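Local coordinates for glycoside hydrolase family 16 protein (Bacteroides ovatus, PDB 7KR6) that probably hydrolyses mixed-linkage beta-glucans from within the chain, acting as a family 16 endo-glucanase on O-glycosidic bonds, at residues K111-I116 with T198-W203; G124-F129 with G242-I247. The protein carries 1 engineered substitution. All coordinates share one frame; numbering follows the deposited sequence.

Contact 1: K111-I116 with T198-W203; sequences KIEASI and TYSLDW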
ATOM      1  N   LYS A 111     -19.788   2.174 -16.548  1.00 21.28           N
ATOM      2  CA  LYS A 111     -19.863   1.346 -15.320  1.00 21.69           C
ATOM      3  C   LYS A 111     -19.653  -0.113 -15.680  1.00 22.68           C
ATOM      4  O   LYS A 111     -20.309  -0.612 -16.627  1.00 23.88           O
ATOM      5  CB  LYS A 111     -21.212   1.554 -14.665  1.00 22.50           C
ATOM      6  CG  LYS A 111     -21.349   0.881 -13.308  1.00 25.68           C
ATOM      7  CD  LYS A 111     -22.702   1.080 -12.655  1.00 27.38           C
ATOM      8  CE  LYS A 111     -22.619   0.769 -11.185  1.00 30.83           C
ATOM      9  NZ  LYS A 111     -23.949   0.845 -10.548  1.00 30.26           N
ATOM     10  N   ILE A 112     -18.779  -0.819 -14.945  1.00 22.10           N
ATOM     11  CA  ILE A 112     -18.612  -2.270 -15.117  1.00 19.77           C
ATOM     12  C   ILE A 112     -18.969  -2.927 -13.773  1.00 20.39           C
ATOM     13  O   ILE A 112     -18.676  -2.324 -12.696  1.00 22.09           O
ATOM     14  CB  ILE A 112     -17.216  -2.674 -15.615  1.00 21.16           C
ATOM     15  CG1 ILE A 112     -17.123  -4.195 -15.771  1.00 20.36           C
ATOM     16  CG2 ILE A 112     -16.156  -2.065 -14.729  1.00 21.46           C
ATOM     17  CD1 ILE A 112     -15.865  -4.686 -16.388  1.00 20.53           C
ATOM     18  N   GLU A 113     -19.690  -4.037 -13.837  1.00 20.14           N
ATOM     19  CA  GLU A 113     -20.104  -4.798 -12.650  1.00 20.30           C
ATOM     20  C   GLU A 113     -19.886  -6.284 -12.903  1.00 20.68           C
ATOM     21  O   GLU A 113     -20.063  -6.772 -14.038  1.00 20.80           O
ATOM     22  CB  GLU A 113     -21.580  -4.596 -12.319  1.00 23.14           C
ATOM     23  CG  GLU A 113     -21.935  -3.158 -12.078  1.00 27.27           C
ATOM     24  CD  GLU A 113     -23.305  -2.979 -11.476  1.00 32.12           C
ATOM     25  OE1 GLU A 113     -24.272  -3.431 -12.133  1.00 36.40           O
ATOM     26  OE2 GLU A 113     -23.403  -2.431 -10.369  1.00 31.37           O
ATOM     27  N   ALA A 114     -19.511  -7.004 -11.851  1.00 19.84           N
ATOM     28  CA  ALA A 114     -19.426  -8.467 -11.893  1.00 19.48           C
ATOM     29  C   ALA A 114     -19.950  -9.027 -10.579  1.00 19.77           C
ATOM     30  O   ALA A 114     -19.735  -8.397  -9.535  1.00 21.32           O
ATOM     31  CB  ALA A 114     -18.039  -8.934 -12.169  1.00 19.95           C
ATOM     32  N   SER A 115     -20.563 -10.193 -10.670  1.00 20.45           N
ATOM     33  CA  SER A 115     -21.092 -10.965  -9.522  1.00 19.83           C
ATOM     34  C   SER A 115     -20.144 -12.139  -9.271  1.00 19.41           C
ATOM     35  O   SER A 115     -19.940 -12.999 -10.179  1.00 21.01           O
ATOM     36  CB  SER A 115     -22.515 -11.417  -9.771  1.00 21.10           C
ATOM     37  OG  SER A 115     -23.007 -12.207  -8.701  1.00 20.71           O
ATOM     38  N   ILE A 116     -19.527 -12.137  -8.089  1.00 19.53           N
ATOM     39  CA  ILE A 116     -18.396 -13.034  -7.771  1.00 18.77           C
ATOM     40  C   ILE A 116     -18.634 -13.678  -6.412  1.00 18.99           C
ATOM     41  O   ILE A 116     -18.921 -12.958  -5.440  1.00 20.42           O
ATOM     42  CB  ILE A 116     -17.060 -12.263  -7.783  1.00 18.41           C
ATOM     43  CG1 ILE A 116     -16.857 -11.504  -9.097  1.00 20.78           C
ATOM     44  CG2 ILE A 116     -15.898 -13.191  -7.527  1.00 19.55           C
ATOM     45  CD1 ILE A 116     -15.614 -10.629  -9.115  1.00 19.90           C
ATOM     46  N   THR A 198     -21.678  -8.292  -5.619  1.00 20.73           N
ATOM     47  CA  THR A 198     -21.543  -7.463  -6.824  1.00 19.20           C
ATOM     48  C   THR A 198     -20.403  -6.473  -6.574  1.00 20.66           C
ATOM     49  O   THR A 198     -20.452  -5.709  -5.568  1.00 21.39           O
ATOM     50  CB  THR A 198     -22.832  -6.721  -7.158  1.00 22.76           C
ATOM     51  OG1 THR A 198     -23.784  -7.759  -7.413  1.00 27.57           O
ATOM     52  CG2 THR A 198     -22.687  -5.856  -8.387  1.00 22.56           C
ATOM     53  N   TYR A 199     -19.439  -6.463  -7.474  1.00 18.61           N
ATOM     54  CA  TYR A 199     -18.284  -5.542  -7.462  1.00 17.95           C
ATOM     55  C   TYR A 199     -18.508  -4.608  -8.652  1.00 19.38           C
ATOM     56  O   TYR A 199     -18.620  -5.123  -9.756  1.00 19.49           O
ATOM     57  CB  TYR A 199     -16.963  -6.331  -7.527  1.00 18.01           C
ATOM     58  CG  TYR A 199     -16.829  -7.276  -6.357  1.00 18.79           C
ATOM     59  CD1 TYR A 199     -16.288  -6.802  -5.191  1.00 17.95           C
ATOM     60  CD2 TYR A 199     -17.316  -8.577  -6.377  1.00 19.80           C
ATOM     61  CE1 TYR A 199     -16.192  -7.595  -4.069  1.00 20.97           C
ATOM     62  CE2 TYR A 199     -17.253  -9.388  -5.250  1.00 19.20           C
ATOM     63  CZ  TYR A 199     -16.672  -8.888  -4.099  1.00 21.27           C
ATOM     64  OH  TYR A 199     -16.549  -9.660  -2.971  1.00 20.71           O
ATOM     65  N   SER A 200     -18.564  -3.304  -8.385  1.00 19.37           N
ATOM     66  CA  SER A 200     -18.884  -2.272  -9.402  1.00 20.65           C
ATOM     67  C   SER A 200     -17.765  -1.242  -9.474  1.00 19.32           C
ATOM     68  O   SER A 200     -17.225  -0.833  -8.440  1.00 18.37           O
ATOM     69  CB  SER A 200     -20.175  -1.613  -9.066  1.00 22.21           C
ATOM     70  OG  SER A 200     -21.193  -2.599  -8.886  1.00 25.99           O
ATOM     71  N   LEU A 201     -17.480  -0.784 -10.686  1.00 19.12           N
ATOM     72  CA  LEU A 201     -16.589   0.364 -10.921  1.00 17.55           C
ATOM     73  C   LEU A 201     -17.336   1.372 -11.773  1.00 19.06           C
ATOM     74  O   LEU A 201     -17.725   1.001 -12.906  1.00 20.44           O
ATOM     75  CB  LEU A 201     -15.328  -0.073 -11.662  1.00 17.79           C
ATOM     76  CG  LEU A 201     -14.428   1.084 -12.081  1.00 18.56           C
ATOM     77  CD1 LEU A 201     -13.697   1.694 -10.903  1.00 20.69           C
ATOM     78  CD2 LEU A 201     -13.446   0.649 -13.115  1.00 18.29           C
ATOM     79  N   ASP A 202     -17.485   2.573 -11.254  1.00 19.32           N
ATOM     80  CA  ASP A 202     -17.951   3.757 -12.009  1.00 20.23           C
ATOM     81  C   ASP A 202     -16.713   4.478 -12.521  1.00 20.95           C
ATOM     82  O   ASP A 202     -15.725   4.636 -11.772  1.00 21.18           O
ATOM     83  CB  ASP A 202     -18.796   4.659 -11.136  1.00 20.57           C
ATOM     84  CG  ASP A 202     -20.217   4.183 -10.948  1.00 27.44           C
ATOM     85  OD1 ASP A 202     -20.953   4.111 -11.975  1.00 28.91           O
ATOM     86  OD2 ASP A 202     -20.600   3.966  -9.787  1.00 25.69           O
ATOM     87  N   TRP A 203     -16.766   4.997 -13.736  1.00 21.28           N
ATOM     88  CA  TRP A 203     -15.575   5.579 -14.380  1.00 18.30           C
ATOM     89  C   TRP A 203     -16.067   6.745 -15.243  1.00 21.66           C
ATOM     90  O   TRP A 203     -16.939   6.504 -16.099  1.00 21.56           O
ATOM     91  CB  TRP A 203     -14.894   4.501 -15.203  1.00 20.02           C
ATOM     92  CG  TRP A 203     -13.698   4.912 -15.992  1.00 17.56           C
ATOM     93  CD1 TRP A 203     -12.924   6.031 -15.905  1.00 17.60           C
ATOM     94  CD2 TRP A 203     -13.101   4.072 -16.981  1.00 18.27           C
ATOM     95  NE1 TRP A 203     -11.859   5.920 -16.751  1.00 20.84           N
ATOM     96  CE2 TRP A 203     -11.964   4.745 -17.461  1.00 18.34           C
ATOM     97  CE3 TRP A 203     -13.430   2.822 -17.498  1.00 19.51           C
ATOM     98  CZ2 TRP A 203     -11.143   4.184 -18.444  1.00 20.04           C
ATOM     99  CZ3 TRP A 203     -12.623   2.269 -18.477  1.00 19.53           C
ATOM    100  CH2 TRP A 203     -11.482   2.946 -18.934  1.00 21.77           C
TER
HETATM  101  O   HOH W   1     -23.045   3.515  -8.917  1.00 30.96           O
HETATM  102  O   HOH W   2     -23.841 -10.539  -6.813  1.00 27.25           O
HETATM  103  O   HOH W   3     -17.505 -12.216  -3.122  1.00 21.94           O
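Tyr199 lies across Ile116 at about a right angle: the CD2–CE2 side of its ring meets the isoleucine CB and CD1, with Ile116 CD1 3.8 Å from Tyr199 CD2. Ile116 O sits at the ring edge, in plane, and a water bridges it to Tyr199 OH. Further along, Ile112 CG2 packs 3.7 Å from Leu201 CB. Ile147 packs on Ile112 and Leu201, Met148 on Ile116 and Tyr199. The two strands run antiparallel at 164° in what is probably the convex sheet of the family 16 beta-jelly-roll sandwich, with 112-116 held between 198-203 and 261-271. Ala114 and Tyr199 exchange backbone bonds in both directions, as do Ile112 and Leu201; Tyr199 N to Ala114 O is 2.8 Å and almost straight. Glu113 and Ser200, a non-hydrogen-bonded pair, meet on the face they share with Ser115 and Thr198. Ser200 OG, turned beside its own backbone N (chi1 -53°), donates to Glu113 OE2 at 2.7 Å, from the anti side and somewhat out of the carboxylate plane. Lys111 NZ forms a salt bridge to the same OE2, its hydrogen bond weak at 3.3 Å. The extended lysine chain runs past Asp202, Lys111 CG 3.5 Å from Asp202 OD1, and a water links Asp202 OD2 to Lys111 NZ, weakly at the lysine end.

Contact 2: G124-F129 with G242-I247; sequences GLWPAF and GAFTGI. With G2F (2-deoxy-2-fluoro-alpha-D-glucopyranose), chain C.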
ATOM      1  N   GLY A 124      -3.156 -17.365   1.943  1.00 19.51           N
ATOM      2  CA  GLY A 124      -2.399 -17.078   0.722  1.00 19.64           C
ATOM      3  C   GLY A 124      -3.188 -17.018  -0.583  1.00 20.83           C
ATOM      4  O   GLY A 124      -2.532 -16.719  -1.604  1.00 20.93           O
ATOM      5  N   LEU A 125      -4.499 -17.188  -0.595  1.00 19.41           N
ATOM      6  CA  LEU A 125      -5.240 -17.021  -1.888  1.00 19.77           C
ATOM      7  C   LEU A 125      -5.389 -15.528  -2.189  1.00 17.98           C
ATOM      8  O   LEU A 125      -5.537 -14.703  -1.247  1.00 18.64           O
ATOM      9  CB  LEU A 125      -6.578 -17.729  -1.829  1.00 19.36           C
ATOM     10  CG  LEU A 125      -6.579 -19.229  -1.491  1.00 22.58           C
ATOM     11  CD1 LEU A 125      -7.992 -19.778  -1.619  1.00 26.33           C
ATOM     12  CD2 LEU A 125      -5.627 -19.962  -2.406  1.00 26.29           C
ATOM     13  N   TRP A 126      -5.308 -15.169  -3.476  1.00 17.88           N
ATOM     14  CA  TRP A 126      -5.314 -13.768  -3.926  1.00 17.02           C
ATOM     15  C   TRP A 126      -6.169 -13.647  -5.175  1.00 16.54           C
ATOM     16  O   TRP A 126      -5.648 -13.544  -6.317  1.00 16.74           O
ATOM     17  CB  TRP A 126      -3.862 -13.343  -4.124  1.00 17.59           C
ATOM     18  CG  TRP A 126      -3.637 -11.958  -4.618  1.00 16.91           C
ATOM     19  CD1 TRP A 126      -4.508 -10.905  -4.679  1.00 18.32           C
ATOM     20  CD2 TRP A 126      -2.378 -11.471  -5.098  1.00 17.96           C
ATOM     21  NE1 TRP A 126      -3.880  -9.804  -5.208  1.00 17.65           N
ATOM     22  CE2 TRP A 126      -2.579 -10.133  -5.481  1.00 18.33           C
ATOM     23  CE3 TRP A 126      -1.126 -12.064  -5.322  1.00 18.26           C
ATOM     24  CZ2 TRP A 126      -1.558  -9.368  -6.032  1.00 18.84           C
ATOM     25  CZ3 TRP A 126      -0.114 -11.303  -5.854  1.00 19.30           C
ATOM     26  CH2 TRP A 126      -0.331  -9.978  -6.196  1.00 18.79           C
ATOM     27  N   PRO A 127      -7.495 -13.626  -4.997  1.00 17.53           N
ATOM     28  CA  PRO A 127      -8.412 -13.356  -6.118  1.00 16.68           C
ATOM     29  C   PRO A 127      -8.421 -11.878  -6.475  1.00 17.94           C
ATOM     30  O   PRO A 127      -8.260 -11.036  -5.577  1.00 16.80           O
ATOM     31  CB  PRO A 127      -9.780 -13.665  -5.540  1.00 17.42           C
ATOM     32  CG  PRO A 127      -9.614 -13.422  -4.025  1.00 17.11           C
ATOM     33  CD  PRO A 127      -8.208 -13.895  -3.733  1.00 17.54           C
ATOM     34  N   ALA A 128      -8.671 -11.575  -7.755  1.00 17.04           N
ATOM     35  CA  ALA A 128      -8.761 -10.170  -8.197  1.00 15.60           C
ATOM     36  C   ALA A 128      -9.684 -10.047  -9.423  1.00 14.72           C
ATOM     37  O   ALA A 128      -9.846 -11.015 -10.225  1.00 17.06           O
ATOM     38  CB  ALA A 128      -7.385  -9.616  -8.464  1.00 16.46           C
ATOM     39  N   PHE A 129     -10.302  -8.892  -9.507  1.00 16.23           N
ATOM     40  CA  PHE A 129     -11.129  -8.414 -10.628  1.00 16.63           C
ATOM     41  C   PHE A 129     -10.534  -7.069 -11.006  1.00 16.19           C
ATOM     42  O   PHE A 129     -10.545  -6.160 -10.141  1.00 16.15           O
ATOM     43  CB  PHE A 129     -12.579  -8.319 -10.148  1.00 16.78           C
ATOM     44  CG  PHE A 129     -13.541  -7.598 -11.060  1.00 18.42           C
ATOM     45  CD1 PHE A 129     -13.429  -7.671 -12.453  1.00 19.13           C
ATOM     46  CD2 PHE A 129     -14.570  -6.859 -10.524  1.00 19.78           C
ATOM     47  CE1 PHE A 129     -14.355  -7.018 -13.254  1.00 19.66           C
ATOM     48  CE2 PHE A 129     -15.511  -6.220 -11.318  1.00 18.27           C
ATOM     49  CZ  PHE A 129     -15.387  -6.303 -12.694  1.00 18.59           C
ATOM     50  N   GLY A 242       2.313 -14.792  -3.458  1.00 19.67           N
ATOM     51  CA  GLY A 242       2.722 -13.505  -4.019  1.00 19.58           C
ATOM     52  C   GLY A 242       2.981 -12.495  -2.917  1.00 20.28           C
ATOM     53  O   GLY A 242       2.404 -12.590  -1.815  1.00 19.97           O
ATOM     54  N   ALA A 243       3.736 -11.458  -3.244  1.00 21.48           N
ATOM     55  CA  ALA A 243       4.165 -10.435  -2.269  1.00 21.61           C
ATOM     56  C   ALA A 243       2.963  -9.805  -1.562  1.00 20.24           C
ATOM     57  O   ALA A 243       3.046  -9.562  -0.364  1.00 21.21           O
ATOM     58  CB  ALA A 243       4.968  -9.367  -2.915  1.00 23.04           C
ATOM     59  N   PHE A 244       1.872  -9.558  -2.288  1.00 19.22           N
ATOM     60  CA  PHE A 244       0.642  -8.966  -1.731  1.00 18.64           C
ATOM     61  C   PHE A 244       0.159  -9.740  -0.517  1.00 18.88           C
ATOM     62  O   PHE A 244      -0.337  -9.115   0.446  1.00 19.86           O
ATOM     63  CB  PHE A 244      -0.383  -8.936  -2.851  1.00 17.73           C
ATOM     64  CG  PHE A 244      -1.732  -8.415  -2.469  1.00 18.75           C
ATOM     65  CD1 PHE A 244      -1.963  -7.049  -2.404  1.00 20.95           C
ATOM     66  CD2 PHE A 244      -2.760  -9.298  -2.264  1.00 18.26           C
ATOM     67  CE1 PHE A 244      -3.239  -6.569  -2.123  1.00 19.78           C
ATOM     68  CE2 PHE A 244      -4.035  -8.818  -2.019  1.00 19.01           C
ATOM     69  CZ  PHE A 244      -4.265  -7.456  -1.937  1.00 20.25           C
ATOM     70  N   THR A 245       0.283 -11.060  -0.563  1.00 18.62           N
ATOM     71  CA  THR A 245      -0.264 -11.953   0.493  1.00 18.17           C
ATOM     72  C   THR A 245       0.773 -12.115   1.625  1.00 20.18           C
ATOM     73  O   THR A 245       0.382 -12.602   2.701  1.00 21.41           O
ATOM     74  CB  THR A 245      -0.583 -13.334  -0.051  1.00 18.55           C
ATOM     75  OG1 THR A 245       0.636 -14.046  -0.312  1.00 18.00           O
ATOM     76  CG2 THR A 245      -1.441 -13.336  -1.301  1.00 17.90           C
ATOM     77  N   GLY A 246       2.002 -11.711   1.365  1.00 20.29           N
ATOM     78  CA  GLY A 246       3.165 -11.919   2.233  1.00 21.35           C
ATOM     79  C   GLY A 246       3.654 -13.353   2.257  1.00 22.53           C
ATOM     80  O   GLY A 246       4.625 -13.615   3.011  1.00 27.25           O
ATOM     81  N   ILE A 247       3.138 -14.221   1.396  1.00 20.15           N
ATOM     82  CA  ILE A 247       3.569 -15.631   1.295  1.00 21.15           C
ATOM     83  C   ILE A 247       4.183 -15.869  -0.070  1.00 20.26           C
ATOM     84  O   ILE A 247       3.412 -15.835  -1.086  1.00 21.34           O
ATOM     85  CB  ILE A 247       2.364 -16.535   1.518  1.00 21.86           C
ATOM     86  CG1 ILE A 247       1.841 -16.384   2.943  1.00 22.04           C
ATOM     87  CG2 ILE A 247       2.706 -17.964   1.150  1.00 22.16           C
ATOM     88  CD1 ILE A 247       0.420 -16.871   3.102  1.00 23.44           C
TER
HETATM   89  C1  G2F C   1      -2.598  -4.889 -10.031  1.00 17.26           C
HETATM   90  C2  G2F C   1      -1.160  -5.277  -9.992  1.00 18.10           C
HETATM   91  C3  G2F C   1      -0.915  -6.588 -10.710  1.00 17.79           C
HETATM   92  C4  G2F C   1      -1.759  -7.645 -10.042  1.00 16.81           C
HETATM   93  C5  G2F C   1      -3.244  -7.190 -10.192  1.00 17.43           C
HETATM   94  C6  G2F C   1      -4.304  -8.137  -9.678  1.00 18.70           C
HETATM   95  O3  G2F C   1       0.471  -6.911 -10.686  1.00 18.78           O
HETATM   96  O4  G2F C   1      -1.477  -8.931 -10.699  1.00 18.64           O
HETATM   97  O5  G2F C   1      -3.487  -5.916  -9.564  1.00 18.90           O
HETATM   98  O6  G2F C   1      -3.981  -8.546  -8.296  1.00 19.33           O
HETATM   99  F2  G2F C   1      -0.381  -4.185 -10.482  1.00 20.54           F
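Trp126 takes Phe244 flat against one face of its indole. The phenyl ring lies over the five-membered ring as an offset stack, centroids 4.1 Å apart and planes at 18°, with Phe244 CD2 only 3.2 Å from Trp126 NE1. Phe244 CB follows on over the six-membered ring, 3.5 Å from its centroid and nearly on the ring normal, a CH-pi contact. CB and ring of Phe244 together span both rings of the indole. With CG of Trp126 anti to the backbone N (chi1 178°), the indole stands out from strand 125-129 toward the loop, and its far corner, Trp126 CZ3, comes within 4.0 Å of Gly242 CA.

Gly124, just ahead of the strand, is covered by two methyls: Ile247 CD1 lies 3.7 Å from Gly124 CA, and Thr245 CG2 lies 3.6 Å from Gly124 O while also touching Trp126 CB. No hydrogen bond joins the two segments; within the loop several internal bonds form. Gly242 N to Ile247 O ties its two ends. Thr245 OG1 donates to Gly242 O in the carbonyl plane, and the same oxygen accepts from Thr245 N. In return Thr245 OG1 accepts from Ile247 N at 3.0 Å, an ST turn that starts on the last residue of the 3-10 segment.

On the other side of the indole plane from Phe244, obliquely placed, sits O6 of the 2-fluoroglucose, which also touches Ala128 CB; Asn61 ND2 hydrogen-bonds the sugar. Trp126 and Ala128 line the occupied glycan pocket, with Phe244 backing the tryptophan from behind, in the cleft on the concave sheet of the family 16 jelly roll.

In the fold
Strands 112-117 and 125-133 follow each other in the chain, and the two contacts lie on opposite sides of the chain's centre, 21 Å apart between their centres. Phe129 joins them. From the far end of segment 124-129 it reaches into the core beneath contact 1, with Phe129 CZ 3.8 Å from Ala114 CB and Phe129 CE2 3.6 Å from Tyr199 O. Contact 2 borders the glycan pocket directly; besides the fluorosugar, a bound beta-glucose lies about 7 Å from the Trp126 side chain. Contact 1 stays behind the cleft: the side chain of Ile116 is about 12 Å from the fluorosugar, and strand 125-133, whose Phe129 packs on Ile116 and whose Ala128 touches the sugar, lies between.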